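PDB 1W55: bifunctional enzyme IspD/IspF from Campylobacter jejuni, which catalyses two steps of isoprenoid precursor biosynthesis: cytidylyl transfer from CTP to methylerythritol 4-phosphate, and cyclisation of the phosphorylated product to methylerythritol 2,4-cyclodiphosphate with release of CMP. Local coordinates for residues F91-D96 / Q146-S151; P226-G231 / H243-V248; I305-Q310 / I336-T341. One frame throughout, in Å; residues are numbered along the deposited sequence.

The three contacts follow one another along the chain and divide between its two enzymes. Contact 1 lies in the N-terminal cytidylyltransferase, where it joins strands 91-96 and 149-152 of a mixed sheet beside a bound CMP. Contacts 2 and 3 both belong to the C-terminal cyclodiphosphate synthase, on the other side of the chain's centre; their centres are 53 and 56 Å from that of contact 1. Contact 2 ties the hairpin strand 227-229 to the loop before helix 248-260, and contact 3 pairs strands 298-308 and 336-341. These two have centres 14 Å apart and share neighbours such as Leu-314, Met-321 and Met-355, so the same hydrophobic residues back both.

Contact 1 of 3, residues F91-D96 / Q146-S151; sequences FVMVSD and QTPQIS. With C (cytidine-5'-monophosphate), chain D; EDO (1,2-ethanediol), chain F.
Two antiparallel hydrogen-bonded pairs, Val-92 with Ser-151 and Val-94 with Gln-149, join strand 91-96 to segment 146-151 in the central mixed sheet of the GT-A-like cytidylyltransferase domain; strand 4-9 lies along the other edge of 91-96. Val-92 N reaches Ser-151 O at 3.0 Å, and Val-94 N reaches Gln-149 O at 2.9 Å; in each pair the second residue returns the bond through its own N-H. All four bonds are nearly straight. Past Val-94 the pairing ends, and the strand runs on to Asp-96, whose OD2 accepts a hydrogen bond at 2.7 Å from O1 of a 1,2-ethanediol, probably from the crystallisation liquor. Asp-96 OD1 lies 3.4 Å from C4' of the CMP.

Met-93 and Ile-150 form the non-hydrogen-bonded pair between the two bonded ones. With CG anti to the backbone N (chi1 -178°), Met-93 runs beside the ring of Pro-148, a cis proline, its CG 3.7 Å from Pro-148 CB. Its chain then bends at chi3 (-89°), which carries CE across to Ile-150 CG1 at a tight 3.5 Å. Val-92, Val-94 and Ser-151 occupy the other face, covered by Leu-156 of helix 153-159. Gln-149 on that face is held by Asp-168 and Thr-121.

The chemistry thus changes along strand 91-96, from backbone pairing packed with mostly apolar side chains to a carboxylate that salt bridges to Arg-76 and Arg-99 hold beside the CMP ribose.

Contact 2 of 3, residues P226-G231 / H243-V248; sequences PLLLAG and HSDGDV
Strand 227-229 and segment 243-248 meet most closely at Leu-229 and Asp-247, whose CA atoms are 5.1 Å apart, with a type II' turn from His-243 to Gly-246 leading into the N-cap of helix 248-260. Asp-247 is that N-cap: its OD1 accepts from Ala-250 N in the first turn of the helix. The same carboxylate spans the contact, OD1 taking the N-H of Ala-230 at 2.9 Å on its syn side and OD2 that of Gly-231 at 2.8 Å, nearly along its C-O axis. CG stands anti to the backbone N (chi1 -160°), which turns both oxygens to these two successive amides at the bend of the 227-229/232-235 hairpin. One side chain thus fixes the helix start against the hairpin.

Leu-228 sends CD1 across Asp-245 at about a right angle, 4.1 Å from Asp-245 CB, while Asp-245 OD1 is hydrogen-bonded to Ser-282 OG. Leu-229 instead lies alongside Val-248, CD2 to CG2 3.9 Å, and both side chains rest on Met-355 of strand 354-365. At the start of the segment, His-243 stacks on His-219 and packs against Glu-344 of a neighbouring subunit; as in related synthases, it probably stabilises the transition state.

Two waters fill in where direct bonds are lacking. One donates to both Pro-226 O and Asp-245 O; the other accepts from Leu-228 N at 3.0 Å and donates to Asp-245 O at 2.6 Å.

Contact 3 of 3, residues I305-Q310 / I336-T341; sequences ICVMAQ and INVKAT. With MG (magnesium ion), chain B; C (cytidine-5'-monophosphate), chain C.
Lys-339 gives Ile-305 O two hydrogen bonds, from its backbone N and from its own ammonium NZ, each 2.9 Å long. The two donors reach this oxygen from opposite faces of the carbonyl plane. The lysine chain bends at chi3 and chi4 to bring NZ over the Ile-305 carbonyl; NZ also forms a salt bridge with Asp-304 and a hydrogen bond with Asn-214 of a neighbouring subunit, so the buried charge has three oxygen partners.

The parallel ladder continues with Val-307 N to Lys-339 O, Thr-341 N to Val-307 O and Ala-309 N to Thr-341 O, whereas Ile-305 N to Asn-337 O is weak. The strand ends line a synthase active site at a subunit interface, where Ala-309 and Thr-341 probably also bind the substrate. Ala-309 O accepts from the cytosine N4 of CMP at 3.0 Å, almost straight at 172°. Thr-341 OG1, anti to its N (chi1 180°), binds magnesium at 2.3 Å; CMP OP3, three waters and Asp-217 of the neighbouring subunit supply the other ligands. That same subunit gives Asp-265, which accepts from Ala-340 N. Thr-341 CG2 touches both Cys-306 SG and Met-308 CG, each 4.1 Å away; Met-308 also lines the geranyl diphosphate pocket.

Strands 298-308 and 336-341 are the parallel pair of a beta-alpha-beta crossover. Helix 318-329 covers Ile-305 and Val-338, helix 248-260 reaches Ile-305 and Val-307 through Leu-249, and strand 354-365 flanks 298-308 on its other edge.

Contact 1 of 3, residues F91-D96 / Q146-S151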
loop_
_atom_site.group_PDB
_atom_site.type_symbol
_atom_site.label_atom_id
_atom_site.label_comp_id
_atom_site.label_asym_id
_atom_site.label_seq_id
_atom_site.Cartn_x
_atom_site.Cartn_y
_atom_site.Cartn_z
ATOM N N PHE A 91 17.392 -0.228 40.536
ATOM C CA PHE A 91 17.493 0.512 39.284
ATOM C C PHE A 91 16.208 1.250 38.968
ATOM O O PHE A 91 15.114 0.846 39.389
ATOM C CB PHE A 91 17.864 -0.419 38.137
ATOM C CG PHE A 91 19.189 -1.091 38.321
ATOM C CD1 PHE A 91 19.261 -2.385 38.847
ATOM C CD2 PHE A 91 20.371 -0.430 37.985
ATOM C CE1 PHE A 91 20.493 -3.014 39.033
ATOM C CE2 PHE A 91 21.609 -1.046 38.167
ATOM C CZ PHE A 91 21.671 -2.343 38.693
ATOM N N VAL A 92 16.359 2.344 38.233
ATOM C CA VAL A 92 15.216 3.092 37.735
ATOM C C VAL A 92 15.444 3.513 36.289
ATOM O O VAL A 92 16.483 4.086 35.943
ATOM C CB VAL A 92 14.857 4.305 38.648
ATOM C CG1 VAL A 92 15.988 5.325 38.695
ATOM C CG2 VAL A 92 13.540 4.953 38.203
ATOM N N MET A 93 14.473 3.193 35.440
ATOM C CA MET A 93 14.437 3.748 34.092
ATOM C C MET A 93 13.636 5.049 34.110
ATOM O O MET A 93 12.539 5.118 34.679
ATOM C CB MET A 93 13.825 2.754 33.106
ATOM C CG MET A 93 13.814 3.255 31.673
ATOM S SD MET A 93 13.433 1.951 30.506
ATOM C CE MET A 93 15.086 1.360 30.208
ATOM N N VAL A 94 14.197 6.076 33.486
ATOM C CA VAL A 94 13.563 7.383 33.421
ATOM C C VAL A 94 13.438 7.798 31.964
ATOM O O VAL A 94 14.371 7.628 31.190
ATOM C CB VAL A 94 14.367 8.448 34.194
ATOM C CG1 VAL A 94 13.642 9.803 34.162
ATOM C CG2 VAL A 94 14.611 8.011 35.639
ATOM N N SER A 95 12.287 8.346 31.593
ATOM C CA SER A 95 12.046 8.722 30.206
ATOM C C SER A 95 11.108 9.915 30.054
ATOM O O SER A 95 10.142 10.054 30.803
ATOM C CB SER A 95 11.503 7.520 29.421
ATOM O OG SER A 95 11.741 7.652 28.029
ATOM N N ASP A 96 11.417 10.782 29.089
ATOM C CA ASP A 96 10.498 11.833 28.648
ATOM C C ASP A 96 9.290 11.198 27.945
ATOM O O ASP A 96 9.481 10.369 27.064
ATOM C CB ASP A 96 11.206 12.754 27.649
ATOM C CG ASP A 96 12.571 13.260 28.147
ATOM O OD1 ASP A 96 12.767 13.454 29.367
ATOM O OD2 ASP A 96 13.509 13.514 27.369
ATOM N N GLN A 146 19.792 11.164 24.614
ATOM C CA GLN A 146 18.399 10.784 24.523
ATOM C C GLN A 146 18.020 10.060 25.809
ATOM O O GLN A 146 18.825 9.937 26.740
ATOM C CB GLN A 146 18.163 9.878 23.303
ATOM C CG GLN A 146 18.445 10.516 21.933
ATOM C CD GLN A 146 18.038 9.602 20.772
ATOM O OE1 GLN A 146 18.380 8.412 20.759
ATOM N NE2 GLN A 146 17.293 10.150 19.809
ATOM N N THR A 147 16.803 9.546 25.806
ATOM C CA THR A 147 16.151 8.892 26.929
ATOM C C THR A 147 15.488 7.669 26.219
ATOM O O THR A 147 15.299 7.752 24.997
ATOM C CB THR A 147 15.156 9.966 27.471
ATOM O OG1 THR A 147 15.602 10.508 28.727
ATOM C CG2 THR A 147 13.804 9.470 27.705
ATOM N N PRO A 148 15.159 6.542 26.877
ATOM C CA PRO A 148 15.285 6.287 28.322
ATOM C C PRO A 148 16.713 6.207 28.856
ATOM O O PRO A 148 17.655 5.925 28.115
ATOM C CB PRO A 148 14.617 4.911 28.512
ATOM C CG PRO A 148 13.901 4.596 27.218
ATOM C CD PRO A 148 14.608 5.378 26.159
ATOM N N GLN A 149 16.857 6.476 30.150
ATOM C CA GLN A 149 18.149 6.410 30.812
ATOM C C GLN A 149 17.955 5.536 32.046
ATOM O O GLN A 149 16.953 5.667 32.746
ATOM C CB GLN A 149 18.630 7.814 31.199
ATOM C CG GLN A 149 18.847 8.765 30.015
ATOM C CD GLN A 149 19.381 10.145 30.408
ATOM O OE1 GLN A 149 18.834 10.807 31.291
ATOM N NE2 GLN A 149 20.432 10.592 29.723
ATOM N N ILE A 150 18.885 4.619 32.292
ATOM C CA ILE A 150 18.813 3.774 33.480
ATOM C C ILE A 150 19.900 4.187 34.461
ATOM O O ILE A 150 21.071 4.334 34.083
ATOM C CB ILE A 150 18.973 2.269 33.129
ATOM C CG1 ILE A 150 17.970 1.836 32.072
ATOM C CG2 ILE A 150 18.788 1.406 34.371
ATOM C CD1 ILE A 150 18.318 0.489 31.434
ATOM N N SER A 151 19.511 4.344 35.722
ATOM C CA SER A 151 20.436 4.760 36.761
ATOM C C SER A 151 20.247 3.891 37.986
ATOM O O SER A 151 19.174 3.304 38.188
ATOM C CB SER A 151 20.195 6.226 37.145
ATOM O OG SER A 151 20.371 7.081 36.039
HETATM O OP3 C D . 12.592 18.805 27.206
HETATM P P C D . 12.230 19.270 28.596
HETATM O OP1 C D . 11.306 20.462 28.589
HETATM O OP2 C D . 13.393 19.347 29.558
HETATM O "O5'" C D . 11.256 18.118 29.163
HETATM C "C5'" C D . 11.681 16.771 29.300
HETATM C "C4'" C D . 10.587 15.943 29.974
HETATM O "O4'" C D . 10.443 16.292 31.357
HETATM C "C3'" C D . 9.227 16.135 29.332
HETATM O "O3'" C D . 8.669 14.846 29.152
HETATM C "C2'" C D . 8.418 16.923 30.340
HETATM O "O2'" C D . 7.032 16.600 30.315
HETATM C "C1'" C D . 9.069 16.534 31.657
HETATM N N1 C D . 8.959 17.618 32.631
HETATM C C2 C D . 8.429 17.328 33.899
HETATM O O2 C D . 8.063 16.154 34.182
HETATM N N3 C D . 8.325 18.327 34.799
HETATM C C4 C D . 8.705 19.597 34.493
HETATM N N4 C D . 8.579 20.586 35.417
HETATM C C5 C D . 9.228 19.898 33.241
HETATM C C6 C D . 9.348 18.872 32.312
HETATM C C1 EDO F . 16.757 14.728 28.142
HETATM O O1 EDO F . 15.719 15.145 27.268
HETATM C C2 EDO F . 17.873 14.096 27.340
HETATM O O2 EDO F . 18.220 14.957 26.280
#

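Contact 2 of 3, residues P226-G231 / H243-V248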
loop_
_atom_site.group_PDB
_atom_site.type_symbol
_atom_site.label_atom_id
_atom_site.label_comp_id
_atom_site.label_asym_id
_atom_site.label_seq_id
_atom_site.Cartn_x
_atom_site.Cartn_y
_atom_site.Cartn_z
ATOM N N PRO A 226 -30.963 44.877 28.153
ATOM C CA PRO A 226 -30.925 44.194 26.858
ATOM C C PRO A 226 -30.924 42.670 26.991
ATOM O O PRO A 226 -30.283 42.100 27.886
ATOM C CB PRO A 226 -29.610 44.686 26.243
ATOM C CG PRO A 226 -29.386 46.045 26.886
ATOM C CD PRO A 226 -29.857 45.847 28.301
ATOM N N LEU A 227 -31.684 42.033 26.109
ATOM C CA LEU A 227 -31.665 40.600 25.953
ATOM C C LEU A 227 -30.530 40.275 24.997
ATOM O O LEU A 227 -30.570 40.642 23.822
ATOM C CB LEU A 227 -33.007 40.104 25.398
ATOM C CG LEU A 227 -33.122 38.594 25.201
ATOM C CD1 LEU A 227 -32.823 37.861 26.506
ATOM C CD2 LEU A 227 -34.502 38.217 24.644
ATOM N N LEU A 228 -29.505 39.621 25.530
ATOM C CA LEU A 228 -28.345 39.185 24.754
ATOM C C LEU A 228 -28.368 37.668 24.634
ATOM O O LEU A 228 -28.402 36.961 25.642
ATOM C CB LEU A 228 -27.041 39.597 25.454
ATOM C CG LEU A 228 -26.681 41.074 25.618
ATOM C CD1 LEU A 228 -25.304 41.181 26.267
ATOM C CD2 LEU A 228 -26.700 41.814 24.289
ATOM N N LEU A 229 -28.362 37.175 23.408
ATOM C CA LEU A 229 -28.295 35.741 23.170
ATOM C C LEU A 229 -27.178 35.500 22.169
ATOM O O LEU A 229 -27.157 36.113 21.093
ATOM C CB LEU A 229 -29.629 35.212 22.648
ATOM C CG LEU A 229 -30.845 35.259 23.579
ATOM C CD1 LEU A 229 -32.033 34.607 22.871
ATOM C CD2 LEU A 229 -30.571 34.588 24.927
ATOM N N ALA A 230 -26.240 34.625 22.536
ATOM C CA ALA A 230 -25.002 34.434 21.772
ATOM C C ALA A 230 -24.325 35.781 21.505
ATOM O O ALA A 230 -23.734 35.999 20.438
ATOM C CB ALA A 230 -25.270 33.671 20.458
ATOM N N GLY A 231 -24.424 36.678 22.487
ATOM C CA GLY A 231 -23.775 37.976 22.430
ATOM C C GLY A 231 -24.441 38.982 21.504
ATOM O O GLY A 231 -23.880 40.038 21.242
ATOM N N HIS A 243 -26.913 35.933 36.312
ATOM C CA HIS A 243 -26.033 35.113 35.465
ATOM C C HIS A 243 -25.237 35.956 34.471
ATOM O O HIS A 243 -25.407 35.832 33.242
ATOM C CB HIS A 243 -26.841 34.044 34.709
ATOM C CG HIS A 243 -27.572 33.100 35.608
ATOM N ND1 HIS A 243 -28.903 33.261 35.924
ATOM C CD2 HIS A 243 -27.151 32.005 36.284
ATOM C CE1 HIS A 243 -29.278 32.294 36.743
ATOM N NE2 HIS A 243 -28.232 31.518 36.976
ATOM N N SER A 244 -24.369 36.805 35.015
ATOM C CA SER A 244 -23.561 37.740 34.233
ATOM C C SER A 244 -24.461 38.668 33.409
ATOM O O SER A 244 -25.274 39.415 33.960
ATOM C CB SER A 244 -22.575 36.988 33.332
ATOM O OG SER A 244 -21.957 35.916 34.027
ATOM N N ASP A 245 -24.327 38.588 32.089
ATOM C CA ASP A 245 -25.113 39.390 31.169
ATOM C C ASP A 245 -26.398 38.674 30.745
ATOM O O ASP A 245 -27.072 39.121 29.815
ATOM C CB ASP A 245 -24.255 39.744 29.950
ATOM C CG ASP A 245 -23.631 38.507 29.276
ATOM O OD1 ASP A 245 -23.985 37.361 29.653
ATOM O OD2 ASP A 245 -22.785 38.581 28.353
ATOM N N GLY A 246 -26.720 37.558 31.413
ATOM C CA GLY A 246 -27.969 36.830 31.199
ATOM C C GLY A 246 -28.083 35.942 29.951
ATOM O O GLY A 246 -29.161 35.439 29.633
ATOM N N ASP A 247 -26.980 35.742 29.244
ATOM C CA ASP A 247 -26.977 34.978 27.993
ATOM C C ASP A 247 -27.178 33.474 28.243
ATOM O O ASP A 247 -26.198 32.735 28.336
ATOM C CB ASP A 247 -25.644 35.252 27.286
ATOM C CG ASP A 247 -25.668 34.944 25.800
ATOM O OD1 ASP A 247 -26.346 33.979 25.347
ATOM O OD2 ASP A 247 -24.972 35.607 25.003
ATOM N N VAL A 248 -28.437 33.028 28.364
ATOM C CA VAL A 248 -28.738 31.604 28.599
ATOM C C VAL A 248 -28.206 30.743 27.482
ATOM O O VAL A 248 -27.809 29.608 27.714
ATOM C CB VAL A 248 -30.234 31.198 28.542
ATOM C CG1 VAL A 248 -30.673 30.436 29.800
ATOM C CG2 VAL A 248 -31.173 32.274 28.049
HETATM O O HOH W 1 -27.858 42.035 29.116
HETATM O O HOH W 2 -28.960 38.295 28.150
#

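Contact 3 of 3, residues I305-Q310 / I336-T341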
loop_
_atom_site.group_PDB
_atom_site.type_symbol
_atom_site.label_atom_id
_atom_site.label_comp_id
_atom_site.label_asym_id
_atom_site.label_seq_id
_atom_site.Cartn_x
_atom_site.Cartn_y
_atom_site.Cartn_z
ATOM N N ILE A 305 -28.646 24.099 18.244
ATOM C CA ILE A 305 -29.253 24.762 19.396
ATOM C C ILE A 305 -30.748 24.863 19.215
ATOM O O ILE A 305 -31.235 25.074 18.104
ATOM C CB ILE A 305 -28.610 26.166 19.613
ATOM C CG1 ILE A 305 -27.157 25.998 20.109
ATOM C CG2 ILE A 305 -29.407 27.003 20.634
ATOM C CD1 ILE A 305 -26.327 27.277 20.093
ATOM N N CYS A 306 -31.477 24.672 20.307
ATOM C CA CYS A 306 -32.887 24.964 20.338
ATOM C C CYS A 306 -33.210 25.918 21.482
ATOM O O CYS A 306 -32.996 25.600 22.654
ATOM C CB CYS A 306 -33.733 23.695 20.446
ATOM S SG CYS A 306 -35.488 24.119 20.241
ATOM N N VAL A 307 -33.689 27.106 21.121
ATOM C CA VAL A 307 -34.101 28.098 22.094
ATOM C C VAL A 307 -35.591 27.891 22.296
ATOM O O VAL A 307 -36.359 27.848 21.331
ATOM C CB VAL A 307 -33.856 29.552 21.604
ATOM C CG1 VAL A 307 -34.346 30.561 22.650
ATOM C CG2 VAL A 307 -32.378 29.799 21.260
ATOM N N MET A 308 -35.995 27.747 23.550
ATOM C CA MET A 308 -37.404 27.631 23.876
ATOM C C MET A 308 -37.846 28.935 24.527
ATOM O O MET A 308 -37.445 29.271 25.648
ATOM C CB MET A 308 -37.648 26.411 24.758
ATOM C CG MET A 308 -37.102 25.110 24.123
ATOM S SD MET A 308 -36.429 23.875 25.289
ATOM C CE MET A 308 -37.562 23.907 26.490
ATOM N N ALA A 309 -38.639 29.692 23.782
ATOM C CA ALA A 309 -39.079 31.008 24.227
ATOM C C ALA A 309 -40.387 31.401 23.553
ATOM O O ALA A 309 -40.515 31.332 22.321
ATOM C CB ALA A 309 -38.007 32.051 23.950
ATOM N N GLN A 310 -41.352 31.813 24.363
ATOM C CA GLN A 310 -42.599 32.363 23.842
ATOM C C GLN A 310 -42.348 33.680 23.090
ATOM O O GLN A 310 -42.909 33.896 22.007
ATOM C CB GLN A 310 -43.620 32.534 24.969
ATOM C CG GLN A 310 -45.060 32.600 24.495
ATOM C CD GLN A 310 -45.523 31.342 23.776
ATOM O OE1 GLN A 310 -45.345 30.232 24.269
ATOM N NE2 GLN A 310 -46.138 31.520 22.612
ATOM N N ILE A 336 -22.579 25.952 12.657
ATOM C CA ILE A 336 -23.406 26.472 13.756
ATOM C C ILE A 336 -24.843 26.630 13.289
ATOM O O ILE A 336 -25.093 27.213 12.226
ATOM C CB ILE A 336 -22.922 27.890 14.240
ATOM C CG1 ILE A 336 -21.389 28.038 14.234
ATOM C CG2 ILE A 336 -23.563 28.248 15.580
ATOM C CD1 ILE A 336 -20.647 27.122 15.150
ATOM N N ASN A 337 -25.784 26.170 14.106
ATOM C CA ASN A 337 -27.202 26.318 13.799
ATOM C C ASN A 337 -28.017 26.664 15.042
ATOM O O ASN A 337 -27.892 26.012 16.081
ATOM C CB ASN A 337 -27.750 25.048 13.150
ATOM C CG ASN A 337 -29.095 25.275 12.468
ATOM O OD1 ASN A 337 -29.164 25.828 11.364
ATOM N ND2 ASN A 337 -30.168 24.841 13.118
ATOM N N VAL A 338 -28.862 27.683 14.929
ATOM C CA VAL A 338 -29.703 28.100 16.045
ATOM C C VAL A 338 -31.161 28.027 15.635
ATOM O O VAL A 338 -31.554 28.624 14.628
ATOM C CB VAL A 338 -29.343 29.531 16.528
ATOM C CG1 VAL A 338 -30.284 29.990 17.650
ATOM C CG2 VAL A 338 -27.883 29.587 17.000
ATOM N N LYS A 339 -31.955 27.295 16.412
ATOM C CA LYS A 339 -33.378 27.121 16.148
ATOM C C LYS A 339 -34.173 27.684 17.310
ATOM O O LYS A 339 -33.612 27.973 18.365
ATOM C CB LYS A 339 -33.717 25.627 15.969
ATOM C CG LYS A 339 -32.764 24.874 15.036
ATOM C CD LYS A 339 -33.252 23.451 14.750
ATOM C CE LYS A 339 -33.227 22.565 15.999
ATOM N NZ LYS A 339 -31.932 22.640 16.755
ATOM N N ALA A 340 -35.486 27.820 17.128
ATOM C CA ALA A 340 -36.346 28.294 18.202
ATOM C C ALA A 340 -37.733 27.683 18.129
ATOM O O ALA A 340 -38.195 27.325 17.060
ATOM C CB ALA A 340 -36.433 29.841 18.180
ATOM N N THR A 341 -38.394 27.574 19.275
ATOM C CA THR A 341 -39.801 27.194 19.322
ATOM C C THR A 341 -40.471 27.871 20.516
ATOM O O THR A 341 -39.807 28.194 21.511
ATOM C CB THR A 341 -39.974 25.635 19.391
ATOM O OG1 THR A 341 -41.372 25.308 19.444
ATOM C CG2 THR A 341 -39.426 25.062 20.722
HETATM MG MG MG B . -42.842 24.739 17.794
HETATM O OP3 C C . -43.372 26.198 16.597
HETATM P P C C . -43.829 27.573 16.977
HETATM O OP1 C C . -43.617 27.896 18.421
HETATM O OP2 C C . -45.230 27.844 16.507
HETATM O "O5'" C C . -42.868 28.570 16.171
HETATM C "C5'" C C . -42.877 28.632 14.752
HETATM C "C4'" C C . -41.538 29.166 14.247
HETATM O "O4'" C C . -41.247 30.472 14.770
HETATM C "C3'" C C . -40.324 28.323 14.637
HETATM O "O3'" C C . -40.097 27.247 13.730
HETATM C "C2'" C C . -39.187 29.330 14.603
HETATM O "O2'" C C . -38.769 29.525 13.255
HETATM C "C1'" C C . -39.836 30.642 14.986
HETATM N N1 C C . -39.597 31.137 16.364
HETATM C C2 C C . -38.643 32.149 16.603
HETATM O O2 C C . -37.962 32.594 15.655
HETATM N N3 C C . -38.447 32.643 17.854
HETATM C C4 C C . -39.163 32.166 18.900
HETATM N N4 C C . -38.973 32.655 20.157
HETATM C C5 C C . -40.096 31.161 18.688
HETATM C C6 C C . -40.309 30.663 17.403
HETATM O O HOH W 3 -43.830 23.782 16.096
HETATM O O HOH W 4 -41.218 24.502 16.597
HETATM O O HOH W 5 -44.389 24.912 19.278
#